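Local coordinates for protein aminofutalosine deaminase (Helicobacter pylori, PDB 7LKK) that catalyses the metal-dependent hydrolytic deamination of aminofutalosine in the menaquinone pathway and is bound here to a coformycin-type inhibitor, at residues L23-L26 and E32-E35; V70-F75 and L403-H408; W238-Y243 and S250-L255; S95-L100 and S225-E230. All blocks are in the same frame, centred on the assembly; numbering follows the deposited sequence. Where two conformers were deposited one is given.

Interaction 1: L23-L26 and E32-E35; sequences LVFL and EVLE
The beta hairpin of strands 23-25 and 33-34 closes through Val24 and Leu34, an antiparallel hydrogen-bonded pair. Val24 N donates to Leu34 O at 2.8 Å. Leu34 N returns a bond to Val24 O at 3.0 Å. Leu26 N adds a third, 3.1 Å to Glu32 O. Leu23-Glu35 and Phe25-Val33 are the flanking non-hydrogen-bonded pairs, and the close approach of Leu23 CA to Leu34 O, 3.4 Å, is a CA-H...O contact.

On the face carrying Leu23, Phe25, Val33 and Glu35, the Phe25 ring lies alongside Val33, both pointing the same way, with CD1 3.8 Å from Val33 CG2. Phe25 CG sits beside the backbone N (chi1 -63°), which swings the ring back along the strand toward both methyls of Val33. Val33 CG1 also meets Leu23 CD2 at 4.1 Å. Ala401 and Ile402 of helix 401-408 cover this face.

Leu34, on the face of Val24, meets Leu26, which lies just past the end of strand 23-25. Their side chains cross at an angle, with CD1 of Leu26 3.8 Å from CD1 of Leu34; the same Leu26 methyl packs against Glu32 CB. Glu32 N is held by Asn28 OD1 within the turn, while its carboxylate has a long, weak ion pair with Lys30. Strand 23-25 continues the sheet into strand 69-80, where Leu23 and Phe25 bond to Leu71.

Backbone bonds thus fix the register, whereas branched aliphatic groups and one phenyl ring fill the face beneath helix 401-408. Glu35 carries its carboxylate from the exposed end of that face; Glu32 lies by Leu26 near the turn.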
loop_
_atom_site.group_PDB
_atom_site.type_symbol
_atom_site.label_atom_id
_atom_site.label_comp_id
_atom_site.label_asym_id
_atom_site.label_seq_id
_atom_site.Cartn_x
_atom_site.Cartn_y
_atom_site.Cartn_z
ATOM N N LEU A 23 22.718 -11.193 -4.733
ATOM C CA LEU A 23 22.556 -10.520 -3.454
ATOM C C LEU A 23 22.031 -11.527 -2.445
ATOM O O LEU A 23 21.113 -12.295 -2.754
ATOM C CB LEU A 23 21.598 -9.329 -3.571
ATOM C CG LEU A 23 22.067 -8.178 -4.463
ATOM C CD1 LEU A 23 20.883 -7.324 -4.900
ATOM C CD2 LEU A 23 23.103 -7.333 -3.740
ATOM N N VAL A 24 22.617 -11.531 -1.253
ATOM C CA VAL A 24 22.191 -12.394 -0.159
ATOM C C VAL A 24 21.911 -11.519 1.052
ATOM O O VAL A 24 22.774 -10.739 1.470
ATOM C CB VAL A 24 23.246 -13.464 0.177
ATOM C CG1 VAL A 24 22.795 -14.299 1.368
ATOM C CG2 VAL A 24 23.510 -14.348 -1.030
ATOM N N PHE A 25 20.707 -11.640 1.606
ATOM C CA PHE A 25 20.325 -10.933 2.824
ATOM C C PHE A 25 20.496 -11.898 3.991
ATOM O O PHE A 25 19.757 -12.882 4.102
ATOM C CB PHE A 25 18.884 -10.428 2.746
ATOM C CG PHE A 25 18.642 -9.415 1.657
ATOM C CD1 PHE A 25 19.698 -8.797 1.003
ATOM C CD2 PHE A 25 17.347 -9.073 1.297
ATOM C CE1 PHE A 25 19.463 -7.870 0.007
ATOM C CE2 PHE A 25 17.108 -8.147 0.304
ATOM C CZ PHE A 25 18.167 -7.543 -0.342
ATOM N N LEU A 26 21.472 -11.621 4.860
ATOM C CA LEU A 26 21.703 -12.498 6.003
ATOM C C LEU A 26 20.603 -12.366 7.047
ATOM O O LEU A 26 20.300 -13.337 7.751
ATOM C CB LEU A 26 23.058 -12.196 6.640
ATOM C CG LEU A 26 24.314 -12.568 5.854
ATOM C CD1 LEU A 26 25.517 -12.559 6.780
ATOM C CD2 LEU A 26 24.155 -13.927 5.193
ATOM N N GLU A 32 22.992 -7.516 7.235
ATOM C CA GLU A 32 24.101 -7.583 6.293
ATOM C C GLU A 32 23.625 -7.963 4.897
ATOM O O GLU A 32 22.777 -8.845 4.729
ATOM C CB GLU A 32 25.135 -8.595 6.781
ATOM C CG GLU A 32 26.574 -8.175 6.583
ATOM C CD GLU A 32 27.531 -9.054 7.360
ATOM O OE1 GLU A 32 27.266 -9.297 8.555
ATOM O OE2 GLU A 32 28.538 -9.506 6.775
ATOM N N VAL A 33 24.173 -7.284 3.891
ATOM C CA VAL A 33 23.915 -7.590 2.490
ATOM C C VAL A 33 25.234 -7.991 1.847
ATOM O O VAL A 33 26.222 -7.252 1.934
ATOM C CB VAL A 33 23.285 -6.399 1.747
ATOM C CG1 VAL A 33 23.121 -6.728 0.271
ATOM C CG2 VAL A 33 21.942 -6.036 2.366
ATOM N N LEU A 34 25.249 -9.153 1.205
ATOM C CA LEU A 34 26.455 -9.703 0.608
ATOM C C LEU A 34 26.225 -9.968 -0.872
ATOM O O LEU A 34 25.128 -10.365 -1.279
ATOM C CB LEU A 34 26.881 -10.990 1.319
ATOM C CG LEU A 34 27.263 -10.796 2.787
ATOM C CD1 LEU A 34 27.400 -12.134 3.500
ATOM C CD2 LEU A 34 28.550 -9.989 2.894
ATOM N N GLU A 35 27.261 -9.738 -1.671
ATOM C CA GLU A 35 27.183 -9.886 -3.116
ATOM C C GLU A 35 27.839 -11.191 -3.548
ATOM O O GLU A 35 28.909 -11.553 -3.050
ATOM C CB GLU A 35 27.845 -8.700 -3.822
ATOM C CG GLU A 35 27.210 -7.358 -3.480
ATOM C CD GLU A 35 27.854 -6.196 -4.210
ATOM O OE1 GLU A 35 29.088 -6.226 -4.410
ATOM O OE2 GLU A 35 27.126 -5.252 -4.585
#

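Interaction 2: V70-F75 and L403-H408; sequences VLLPAF and LQFLLH
The rings of Phe75 and Phe405 meet edge to edge: Phe405 CE2 lies close to the plane of the Phe75 ring, and Phe75 CZ close to the plane of the Phe405 ring, the two atoms 4.0 Å apart. Neither ring offers the other a face; Phe405 instead makes an edge-to-face pair with Phe390. Leu72 and Phe405 point at each other from opposite sides, with CD1 of Leu72 reaching CZ of Phe405 obliquely at 3.7 Å and CD2 reaching the same carbon at 3.9 Å. Nearer the CB end of the ring, Val70 CG1 touches CD1 of Phe405 at 3.9 Å, also at a slant.

Phe405 CG stands opposite its own backbone N across the CA-CB bond (chi1 168°), which sends the ring off helix 401-408 toward strand 69-80. That strand joins the small beta domain to the TIM-barrel of the amidohydrolase fold, where its far end supplies the iron ligand His79. Leu338 and Leu339 of helix 338-348 pack on Phe75, and Leu23 and Phe25 on Val70. Elsewhere on helix 401-408, Gln404 and His408 face the second subunit, whose Phe91 and Ile334 pack against them.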
loop_
_atom_site.group_PDB
_atom_site.type_symbol
_atom_site.label_atom_id
_atom_site.label_comp_id
_atom_site.label_asym_id
_atom_site.label_seq_id
_atom_site.Cartn_x
_atom_site.Cartn_y
_atom_site.Cartn_z
ATOM N N VAL A 70 17.759 -12.371 -5.356
ATOM C CA VAL A 70 18.017 -12.152 -3.939
ATOM C C VAL A 70 17.776 -13.459 -3.200
ATOM O O VAL A 70 16.709 -14.069 -3.336
ATOM C CB VAL A 70 17.134 -11.029 -3.365
ATOM C CG1 VAL A 70 17.225 -11.004 -1.847
ATOM C CG2 VAL A 70 17.543 -9.684 -3.952
ATOM N N LEU A 71 18.773 -13.886 -2.432
ATOM C CA LEU A 71 18.665 -15.029 -1.536
ATOM C C LEU A 71 18.527 -14.507 -0.113
ATOM O O LEU A 71 19.311 -13.654 0.316
ATOM C CB LEU A 71 19.893 -15.935 -1.665
ATOM C CG LEU A 71 20.068 -17.084 -0.671
ATOM C CD1 LEU A 71 18.881 -18.023 -0.722
ATOM C CD2 LEU A 71 21.363 -17.837 -0.951
ATOM N N LEU A 72 17.532 -15.010 0.612
ATOM C CA LEU A 72 17.236 -14.516 1.948
ATOM C C LEU A 72 16.486 -15.607 2.701
ATOM O O LEU A 72 16.032 -16.588 2.096
ATOM C CB LEU A 72 16.419 -13.211 1.891
ATOM C CG LEU A 72 14.901 -13.299 1.704
ATOM C CD1 LEU A 72 14.237 -12.013 2.176
ATOM C CD2 LEU A 72 14.542 -13.577 0.251
ATOM N N PRO A 73 16.372 -15.492 4.023
ATOM C CA PRO A 73 15.588 -16.483 4.769
ATOM C C PRO A 73 14.121 -16.427 4.376
ATOM O O PRO A 73 13.589 -15.369 4.034
ATOM C CB PRO A 73 15.786 -16.070 6.233
ATOM C CG PRO A 73 16.991 -15.211 6.239
ATOM C CD PRO A 73 17.016 -14.518 4.920
ATOM N N ALA A 74 13.467 -17.585 4.428
ATOM C CA ALA A 74 12.016 -17.610 4.308
ATOM C C ALA A 74 11.390 -16.723 5.377
ATOM O O ALA A 74 11.913 -16.580 6.486
ATOM C CB ALA A 74 11.488 -19.041 4.428
ATOM N N PHE A 75 10.262 -16.112 5.031
ATOM C CA PHE A 75 9.621 -15.178 5.940
ATOM C C PHE A 75 8.929 -15.917 7.080
ATOM O O PHE A 75 8.617 -17.107 6.993
ATOM C CB PHE A 75 8.596 -14.320 5.203
ATOM C CG PHE A 75 9.201 -13.332 4.250
ATOM C CD1 PHE A 75 10.267 -12.539 4.636
ATOM C CD2 PHE A 75 8.694 -13.193 2.968
ATOM C CE1 PHE A 75 10.823 -11.628 3.758
ATOM C CE2 PHE A 75 9.243 -12.284 2.085
ATOM C CZ PHE A 75 10.311 -11.501 2.481
ATOM N N LEU A 403 15.551 -2.122 0.057
ATOM C CA LEU A 403 14.358 -1.356 -0.293
ATOM C C LEU A 403 13.807 -1.774 -1.653
ATOM O O LEU A 403 12.599 -1.990 -1.802
ATOM C CB LEU A 403 14.667 0.140 -0.270
ATOM C CG LEU A 403 13.574 1.059 -0.825
ATOM C CD1 LEU A 403 12.272 0.894 -0.054
ATOM C CD2 LEU A 403 14.031 2.510 -0.809
ATOM N N GLN A 404 14.679 -1.897 -2.661
ATOM C CA GLN A 404 14.221 -2.309 -3.986
ATOM C C GLN A 404 13.619 -3.709 -3.948
ATOM O O GLN A 404 12.651 -3.995 -4.663
ATOM C CB GLN A 404 15.369 -2.250 -4.995
ATOM C CG GLN A 404 15.972 -0.866 -5.190
ATOM C CD GLN A 404 15.074 0.070 -5.972
ATOM O OE1 GLN A 404 14.126 -0.359 -6.631
ATOM N NE2 GLN A 404 15.374 1.361 -5.906
ATOM N N PHE A 405 14.189 -4.597 -3.131
ATOM C CA PHE A 405 13.606 -5.923 -2.957
ATOM C C PHE A 405 12.181 -5.827 -2.421
ATOM O O PHE A 405 11.260 -6.447 -2.963
ATOM C CB PHE A 405 14.471 -6.765 -2.017
ATOM C CG PHE A 405 13.803 -8.028 -1.551
ATOM C CD1 PHE A 405 13.828 -9.167 -2.336
ATOM C CD2 PHE A 405 13.139 -8.072 -0.335
ATOM C CE1 PHE A 405 13.209 -10.330 -1.914
ATOM C CE2 PHE A 405 12.519 -9.231 0.091
ATOM C CZ PHE A 405 12.555 -10.360 -0.700
ATOM N N LEU A 406 11.986 -5.062 -1.344
ATOM C CA LEU A 406 10.655 -4.928 -0.759
ATOM C C LEU A 406 9.670 -4.305 -1.738
ATOM O O LEU A 406 8.478 -4.630 -1.712
ATOM C CB LEU A 406 10.726 -4.095 0.523
ATOM C CG LEU A 406 11.426 -4.749 1.718
ATOM C CD1 LEU A 406 11.477 -3.796 2.903
ATOM C CD2 LEU A 406 10.736 -6.050 2.102
ATOM N N LEU A 407 10.145 -3.410 -2.605
ATOM C CA LEU A 407 9.255 -2.743 -3.547
ATOM C C LEU A 407 8.849 -3.663 -4.693
ATOM O O LEU A 407 7.708 -3.601 -5.165
ATOM C CB LEU A 407 9.919 -1.479 -4.094
ATOM C CG LEU A 407 10.090 -0.317 -3.114
ATOM C CD1 LEU A 407 10.821 0.839 -3.783
ATOM C CD2 LEU A 407 8.745 0.139 -2.573
ATOM N N HIS A 408 9.760 -4.524 -5.154
ATOM C CA HIS A 408 9.533 -5.277 -6.377
ATOM C C HIS A 408 9.252 -6.760 -6.171
ATOM O O HIS A 408 8.751 -7.403 -7.098
ATOM C CB HIS A 408 10.734 -5.116 -7.323
ATOM C CG HIS A 408 11.006 -3.695 -7.705
ATOM N ND1 HIS A 408 10.116 -2.938 -8.436
ATOM C CD2 HIS A 408 12.062 -2.886 -7.446
ATOM C CE1 HIS A 408 10.613 -1.726 -8.615
ATOM N NE2 HIS A 408 11.794 -1.670 -8.025
#

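Interaction 3: W238-Y243 and S250-L255; sequences WFENFY and SNFTSL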
loop_
_atom_site.group_PDB
_atom_site.type_symbol
_atom_site.label_atom_id
_atom_site.label_comp_id
_atom_site.label_asym_id
_atom_site.label_seq_id
_atom_site.Cartn_x
_atom_site.Cartn_y
_atom_site.Cartn_z
ATOM N N TRP A 238 -17.334 3.014 24.274
ATOM C CA TRP A 238 -18.197 2.128 23.497
ATOM C C TRP A 238 -18.447 0.800 24.206
ATOM O O TRP A 238 -19.542 0.234 24.109
ATOM C CB TRP A 238 -17.573 1.898 22.121
ATOM C CG TRP A 238 -18.364 1.014 21.212
ATOM C CD1 TRP A 238 -19.415 1.379 20.424
ATOM C CD2 TRP A 238 -18.153 -0.384 20.981
ATOM N NE1 TRP A 238 -19.878 0.294 19.721
ATOM C CE2 TRP A 238 -19.119 -0.801 20.043
ATOM C CE3 TRP A 238 -17.242 -1.323 21.475
ATOM C CZ2 TRP A 238 -19.202 -2.117 19.592
ATOM C CZ3 TRP A 238 -17.326 -2.630 21.026
ATOM C CH2 TRP A 238 -18.300 -3.015 20.096
ATOM N N PHE A 239 -17.448 0.287 24.925
ATOM C CA PHE A 239 -17.575 -1.020 25.566
ATOM C C PHE A 239 -18.541 -1.024 26.749
ATOM O O PHE A 239 -18.730 -2.087 27.356
ATOM C CB PHE A 239 -16.201 -1.513 26.021
ATOM C CG PHE A 239 -15.408 -2.189 24.939
ATOM C CD1 PHE A 239 -15.667 -3.504 24.590
ATOM C CD2 PHE A 239 -14.402 -1.509 24.273
ATOM C CE1 PHE A 239 -14.938 -4.127 23.595
ATOM C CE2 PHE A 239 -13.670 -2.125 23.276
ATOM C CZ PHE A 239 -13.938 -3.436 22.937
ATOM N N GLU A 240 -19.138 0.120 27.095
ATOM C CA GLU A 240 -20.102 0.163 28.194
ATOM C C GLU A 240 -21.261 -0.799 27.961
ATOM O O GLU A 240 -21.711 -1.478 28.891
ATOM C CB GLU A 240 -20.634 1.584 28.372
ATOM C CG GLU A 240 -19.717 2.522 29.128
ATOM C CD GLU A 240 -20.194 3.961 29.066
ATOM O OE1 GLU A 240 -21.392 4.176 28.780
ATOM O OE2 GLU A 240 -19.376 4.876 29.302
ATOM N N ASN A 241 -21.761 -0.864 26.730
ATOM C CA ASN A 241 -22.904 -1.698 26.386
ATOM C C ASN A 241 -22.510 -2.955 25.628
ATOM O O ASN A 241 -23.392 -3.703 25.202
ATOM C CB ASN A 241 -23.909 -0.894 25.553
ATOM C CG ASN A 241 -24.314 0.405 26.220
ATOM O OD1 ASN A 241 -24.011 1.490 25.723
ATOM N ND2 ASN A 241 -25.010 0.302 27.344
ATOM N N PHE A 242 -21.208 -3.203 25.460
ATOM C CA PHE A 242 -20.747 -4.307 24.623
ATOM C C PHE A 242 -21.203 -5.658 25.168
ATOM O O PHE A 242 -21.587 -6.548 24.401
ATOM C CB PHE A 242 -19.220 -4.253 24.511
ATOM C CG PHE A 242 -18.594 -5.510 23.969
ATOM C CD1 PHE A 242 -18.562 -5.752 22.605
ATOM C CD2 PHE A 242 -18.016 -6.438 24.823
ATOM C CE1 PHE A 242 -17.977 -6.902 22.106
ATOM C CE2 PHE A 242 -17.432 -7.591 24.327
ATOM C CZ PHE A 242 -17.413 -7.822 22.965
ATOM N N TYR A 243 -21.162 -5.830 26.487
ATOM C CA TYR A 243 -21.429 -7.141 27.068
ATOM C C TYR A 243 -22.920 -7.463 27.060
ATOM O O TYR A 243 -23.306 -8.610 26.812
ATOM C CB TYR A 243 -20.843 -7.204 28.479
ATOM C CG TYR A 243 -19.358 -6.902 28.484
ATOM C CD1 TYR A 243 -18.420 -7.920 28.359
ATOM C CD2 TYR A 243 -18.896 -5.594 28.573
ATOM C CE1 TYR A 243 -17.060 -7.642 28.346
ATOM C CE2 TYR A 243 -17.543 -5.309 28.557
ATOM C CZ TYR A 243 -16.630 -6.332 28.443
ATOM O OH TYR A 243 -15.281 -6.035 28.429
ATOM N N SER A 250 -24.208 -9.506 32.006
ATOM C CA SER A 250 -24.422 -8.349 32.876
ATOM C C SER A 250 -23.077 -7.908 33.447
ATOM O O SER A 250 -22.731 -8.171 34.600
ATOM C CB SER A 250 -25.424 -8.681 33.974
ATOM O OG SER A 250 -26.649 -9.135 33.424
ATOM N N ASN A 251 -22.307 -7.214 32.609
ATOM C CA ASN A 251 -21.022 -6.652 33.009
ATOM C C ASN A 251 -20.908 -5.236 32.465
ATOM O O ASN A 251 -21.042 -5.020 31.256
ATOM C CB ASN A 251 -19.855 -7.513 32.512
ATOM C CG ASN A 251 -18.510 -6.950 32.915
ATOM O OD1 ASN A 251 -18.221 -6.793 34.100
ATOM N ND2 ASN A 251 -17.677 -6.642 31.928
ATOM N N PHE A 252 -20.642 -4.279 33.357
ATOM C CA PHE A 252 -20.610 -2.866 33.004
ATOM C C PHE A 252 -19.289 -2.202 33.387
ATOM O O PHE A 252 -19.112 -1.007 33.130
ATOM C CB PHE A 252 -21.805 -2.143 33.665
ATOM C CG PHE A 252 -21.751 -0.639 33.589
ATOM C CD1 PHE A 252 -21.643 0.116 34.746
ATOM C CD2 PHE A 252 -21.806 0.018 32.369
ATOM C CE1 PHE A 252 -21.590 1.496 34.691
ATOM C CE2 PHE A 252 -21.750 1.400 32.307
ATOM C CZ PHE A 252 -21.643 2.139 33.470
ATOM N N THR A 253 -18.355 -2.940 33.976
ATOM C CA THR A 253 -17.033 -2.420 34.285
ATOM C C THR A 253 -15.976 -3.271 33.596
ATOM O O THR A 253 -16.232 -4.406 33.180
ATOM C CB THR A 253 -16.774 -2.392 35.796
ATOM O OG1 THR A 253 -16.941 -3.709 36.336
ATOM C CG2 THR A 253 -17.736 -1.434 36.482
ATOM N N SER A 254 -14.781 -2.703 33.477
ATOM C CA SER A 254 -13.689 -3.394 32.807
ATOM C C SER A 254 -13.337 -4.685 33.534
ATOM O O SER A 254 -13.453 -4.790 34.759
ATOM C CB SER A 254 -12.457 -2.492 32.725
ATOM O OG SER A 254 -11.349 -3.199 32.202
ATOM N N LEU A 255 -12.931 -5.689 32.755
ATOM C CA LEU A 255 -12.431 -6.927 33.335
ATOM C C LEU A 255 -11.069 -6.749 33.991
ATOM O O LEU A 255 -10.624 -7.648 34.713
ATOM C CB LEU A 255 -12.352 -8.014 32.261
ATOM C CG LEU A 255 -13.631 -8.268 31.463
ATOM C CD1 LEU A 255 -13.381 -9.295 30.370
ATOM C CD2 LEU A 255 -14.758 -8.722 32.384
HETATM O O HOH W 1 -22.657 -4.191 28.881
#
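Asn251 ND2 stands over the centre of the Tyr243 ring, 3.5 Å above its plane, with the amide nearly perpendicular to the ring at 83°. Asn251 CG is anti to the backbone N (chi1 -180°), which carries the amide over the ring. Its nearest ring carbon is CE2, and the backbone O of Asn251 approaches CD2 of Tyr243 at 3.5 Å. On the opposite face of the same ring lies CD2 of Phe242, so the phenol is sandwiched between an amide and a phenyl edge. Nearby, the Phe252 ring lies alongside Glu240, placing CE2 3.9 Å from Glu240 CG, with Glu240 O near the ring plane at its edge.

One water ties the two backbones together, donating to Glu240 O at 2.9 Å and to Asn251 O at 3.0 Å; its bond from Tyr243 N is weak. Asn251 ND2 also donates weakly to Thr253 O, which may help set the turn of the amide. Tyr243 OH is bonded to Tyr197 O and Trp231 NE1, fixing the far end of the phenol. Ser254 N bonds to Ser235 OG, just past helix 226-234.

Without a direct hydrogen bond, the loop is held to the 3-10 turn and the start of helix 242-247 by an amide edge over the Tyr243 face, Phe252 alongside Glu240, and a bridging water.

Interaction 4: S95-L100 and S225-E230; sequences SFSGWL and SLEELE. With MCF ((8R)-3-(5-S-methyl-5-thio-beta-D-ribofuranosyl)-3,6,7,8-tetrahydroimidazo[4,5-d][1,3]diazepin-8-ol), chain J.
Helices 96-106 and 226-234 meet at their N-terminal ends, with the CA atoms of Phe96 and Ser225 6.3 Å apart. Both helices rise from the active-site end of the TIM-barrel, and each is opened by a serine N-cap: Ser95 OG accepts from Gly98 N, and Ser225 OG accepts from Glu228 N at 3.0 Å.

Ser225 OG also rests over one face of the Phe96 ring, 3.4 Å from CD2, while Ser225 CB packs against Phe96 CB. Beside this pair, Glu227 OE2 takes the backbone N-H of Ser97 at 3.3 Å, from above the carboxylate plane. Ser97 OG lies 3.0 Å from the same oxygen, though this proton could go to a different acceptor, so the bond is not settled. The Glu227 chain bends at chi2 (95°) to bring the carboxylate round to the first turn of helix 96-106, where the helix end would probably favour its negative charge. Glu228 instead turns back to bond Leu223 N and Glu224 N, bracing the loop that follows the iron ligand His221 and carries Glu224, which bonds the inhibitor.

One turn on, Trp99 lines the inhibitor pocket: its NE1 donates to Ser331 O, and its CH2 meets C7 of the inhibitor's seven-membered ring at 3.5 Å.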
loop_
_atom_site.group_PDB
_atom_site.type_symbol
_atom_site.label_atom_id
_atom_site.label_comp_id
_atom_site.label_asym_id
_atom_site.label_seq_id
_atom_site.Cartn_x
_atom_site.Cartn_y
_atom_site.Cartn_z
ATOM N N SER A 95 -13.605 1.946 11.697
ATOM C CA SER A 95 -13.580 2.070 13.145
ATOM C C SER A 95 -13.425 0.672 13.719
ATOM O O SER A 95 -13.839 -0.311 13.100
ATOM C CB SER A 95 -14.849 2.743 13.684
ATOM O OG SER A 95 -15.990 1.938 13.446
ATOM N N PHE A 96 -12.816 0.586 14.901
ATOM C CA PHE A 96 -12.711 -0.719 15.543
ATOM C C PHE A 96 -14.067 -1.183 16.059
ATOM O O PHE A 96 -14.427 -2.356 15.902
ATOM C CB PHE A 96 -11.697 -0.685 16.683
ATOM C CG PHE A 96 -11.581 -1.990 17.417
ATOM C CD1 PHE A 96 -10.723 -2.978 16.963
ATOM C CD2 PHE A 96 -12.350 -2.242 18.544
ATOM C CE1 PHE A 96 -10.623 -4.185 17.628
ATOM C CE2 PHE A 96 -12.253 -3.445 19.208
ATOM C CZ PHE A 96 -11.389 -4.418 18.749
ATOM N N SER A 97 -14.820 -0.280 16.690
ATOM C CA SER A 97 -16.149 -0.632 17.182
ATOM C C SER A 97 -17.061 -1.071 16.045
ATOM O O SER A 97 -17.821 -2.039 16.183
ATOM C CB SER A 97 -16.756 0.552 17.932
ATOM O OG SER A 97 -16.784 1.710 17.114
ATOM N N GLY A 98 -17.010 -0.365 14.914
ATOM C CA GLY A 98 -17.779 -0.787 13.756
ATOM C C GLY A 98 -17.356 -2.149 13.241
ATOM O O GLY A 98 -18.193 -2.955 12.824
ATOM N N TRP A 99 -16.050 -2.421 13.249
ATOM C CA TRP A 99 -15.564 -3.720 12.793
ATOM C C TRP A 99 -15.988 -4.834 13.744
ATOM O O TRP A 99 -16.564 -5.842 13.317
ATOM C CB TRP A 99 -14.043 -3.684 12.644
ATOM C CG TRP A 99 -13.447 -5.001 12.262
ATOM C CD1 TRP A 99 -13.330 -5.513 11.004
ATOM C CD2 TRP A 99 -12.884 -5.978 13.146
ATOM N NE1 TRP A 99 -12.728 -6.748 11.048
ATOM C CE2 TRP A 99 -12.446 -7.057 12.352
ATOM C CE3 TRP A 99 -12.710 -6.047 14.532
ATOM C CZ2 TRP A 99 -11.842 -8.190 12.898
ATOM C CZ3 TRP A 99 -12.111 -7.172 15.071
ATOM C CH2 TRP A 99 -11.686 -8.228 14.255
ATOM N N LEU A 100 -15.716 -4.667 15.041
ATOM C CA LEU A 100 -16.023 -5.718 16.007
ATOM C C LEU A 100 -17.520 -5.999 16.065
ATOM O O LEU A 100 -17.938 -7.162 16.117
ATOM C CB LEU A 100 -15.490 -5.336 17.388
ATOM C CG LEU A 100 -15.653 -6.381 18.496
ATOM C CD1 LEU A 100 -15.168 -7.751 18.039
ATOM C CD2 LEU A 100 -14.923 -5.942 19.758
ATOM N N SER A 225 -7.305 -0.308 20.015
ATOM C CA SER A 225 -8.246 0.746 19.672
ATOM C C SER A 225 -8.332 1.748 20.811
ATOM O O SER A 225 -7.955 1.463 21.950
ATOM C CB SER A 225 -9.637 0.181 19.370
ATOM O OG SER A 225 -10.198 -0.431 20.520
ATOM N N LEU A 226 -8.836 2.939 20.477
ATOM C CA LEU A 226 -9.165 3.916 21.507
ATOM C C LEU A 226 -10.299 3.414 22.391
ATOM O O LEU A 226 -10.321 3.685 23.597
ATOM C CB LEU A 226 -9.537 5.251 20.861
ATOM C CG LEU A 226 -9.968 6.378 21.803
ATOM C CD1 LEU A 226 -8.915 6.626 22.875
ATOM C CD2 LEU A 226 -10.259 7.654 21.022
ATOM N N GLU A 227 -11.253 2.686 21.805
ATOM C CA GLU A 227 -12.364 2.145 22.584
ATOM C C GLU A 227 -11.862 1.212 23.678
ATOM O O GLU A 227 -12.330 1.273 24.821
ATOM C CB GLU A 227 -13.346 1.420 21.664
ATOM C CG GLU A 227 -14.052 2.326 20.659
ATOM C CD GLU A 227 -13.366 2.356 19.305
ATOM O OE1 GLU A 227 -12.121 2.279 19.263
ATOM O OE2 GLU A 227 -14.074 2.457 18.280
ATOM N N GLU A 228 -10.904 0.344 23.347
ATOM C CA GLU A 228 -10.336 -0.545 24.356
ATOM C C GLU A 228 -9.568 0.239 25.413
ATOM O O GLU A 228 -9.643 -0.080 26.606
ATOM C CB GLU A 228 -9.433 -1.579 23.686
ATOM C CG GLU A 228 -8.640 -2.437 24.656
ATOM C CD GLU A 228 -7.649 -3.340 23.956
ATOM O OE1 GLU A 228 -7.720 -3.454 22.712
ATOM O OE2 GLU A 228 -6.792 -3.930 24.645
ATOM N N LEU A 229 -8.838 1.278 24.999
ATOM C CA LEU A 229 -8.067 2.066 25.956
ATOM C C LEU A 229 -8.980 2.768 26.954
ATOM O O LEU A 229 -8.703 2.776 28.159
ATOM C CB LEU A 229 -7.193 3.080 25.218
ATOM C CG LEU A 229 -6.352 4.013 26.092
ATOM C CD1 LEU A 229 -5.332 3.223 26.903
ATOM C CD2 LEU A 229 -5.661 5.071 25.240
ATOM N N GLU A 230 -10.074 3.365 26.470
ATOM C CA GLU A 230 -11.009 4.038 27.366
ATOM C C GLU A 230 -11.698 3.044 28.289
ATOM O O GLU A 230 -11.982 3.358 29.451
ATOM C CB GLU A 230 -12.056 4.804 26.558
ATOM C CG GLU A 230 -11.536 6.005 25.792
ATOM C CD GLU A 230 -12.535 6.500 24.761
ATOM O OE1 GLU A 230 -12.168 7.365 23.941
ATOM O OE2 GLU A 230 -13.688 6.018 24.769
HETATM O O8 MCF J . -6.480 -9.358 15.464
HETATM C C8 MCF J . -7.499 -9.030 14.554
HETATM C C7 MCF J . -8.276 -7.784 14.966
HETATM N N6 MCF J . -8.339 -7.669 16.402
HETATM C C5 MCF J . -8.759 -8.807 17.188
HETATM N N4 MCF J . -9.125 -10.120 16.670
HETATM C C10 MCF J . -9.230 -10.701 15.308
HETATM C C9 MCF J . -8.451 -10.212 14.277
HETATM N N1 MCF J . -8.741 -10.912 13.190
HETATM C C2 MCF J . -9.655 -11.834 13.487
HETATM N N3 MCF J . -9.942 -11.707 14.786
HETATM C C1S MCF J . -10.946 -12.568 15.484
HETATM C C2S MCF J . -10.494 -13.051 16.881
HETATM O O2S MCF J . -9.722 -14.170 16.778
HETATM O O4S MCF J . -12.011 -11.897 15.717
HETATM C C4S MCF J . -12.704 -12.591 17.006
HETATM C C3S MCF J . -11.822 -13.378 17.553
HETATM O O3S MCF J . -12.193 -14.813 17.274
HETATM C C5S MCF J . -13.135 -11.514 17.986
HETATM S S5S MCF J . -14.596 -12.077 18.906
HETATM C C6S MCF J . -14.762 -11.092 20.423
#

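How the interactions relate
Interactions 1 and 2 lie together at one end of the molecule and share a sheet: strands 23-25 and 69-80 are neighbours, bonded through Leu71, and helix 401-408 packs on both strands. Interaction 1 is a partly buried hairpin edge built on backbone hydrogen bonds; interaction 2 is fully buried and wholly apolar. Interactions 3 and 4 form a second pair, with Trp238 packed on Ser97 and Phe239 on Glu227. Interaction 4, nearer the iron and inhibitor, mixes helix caps and a carboxylate with aromatic packing, whereas interaction 3 is a surface contact of an amide over a ring, with a water bridging the backbones. About 23 Å separates the nearest atoms of interactions 2 and 4.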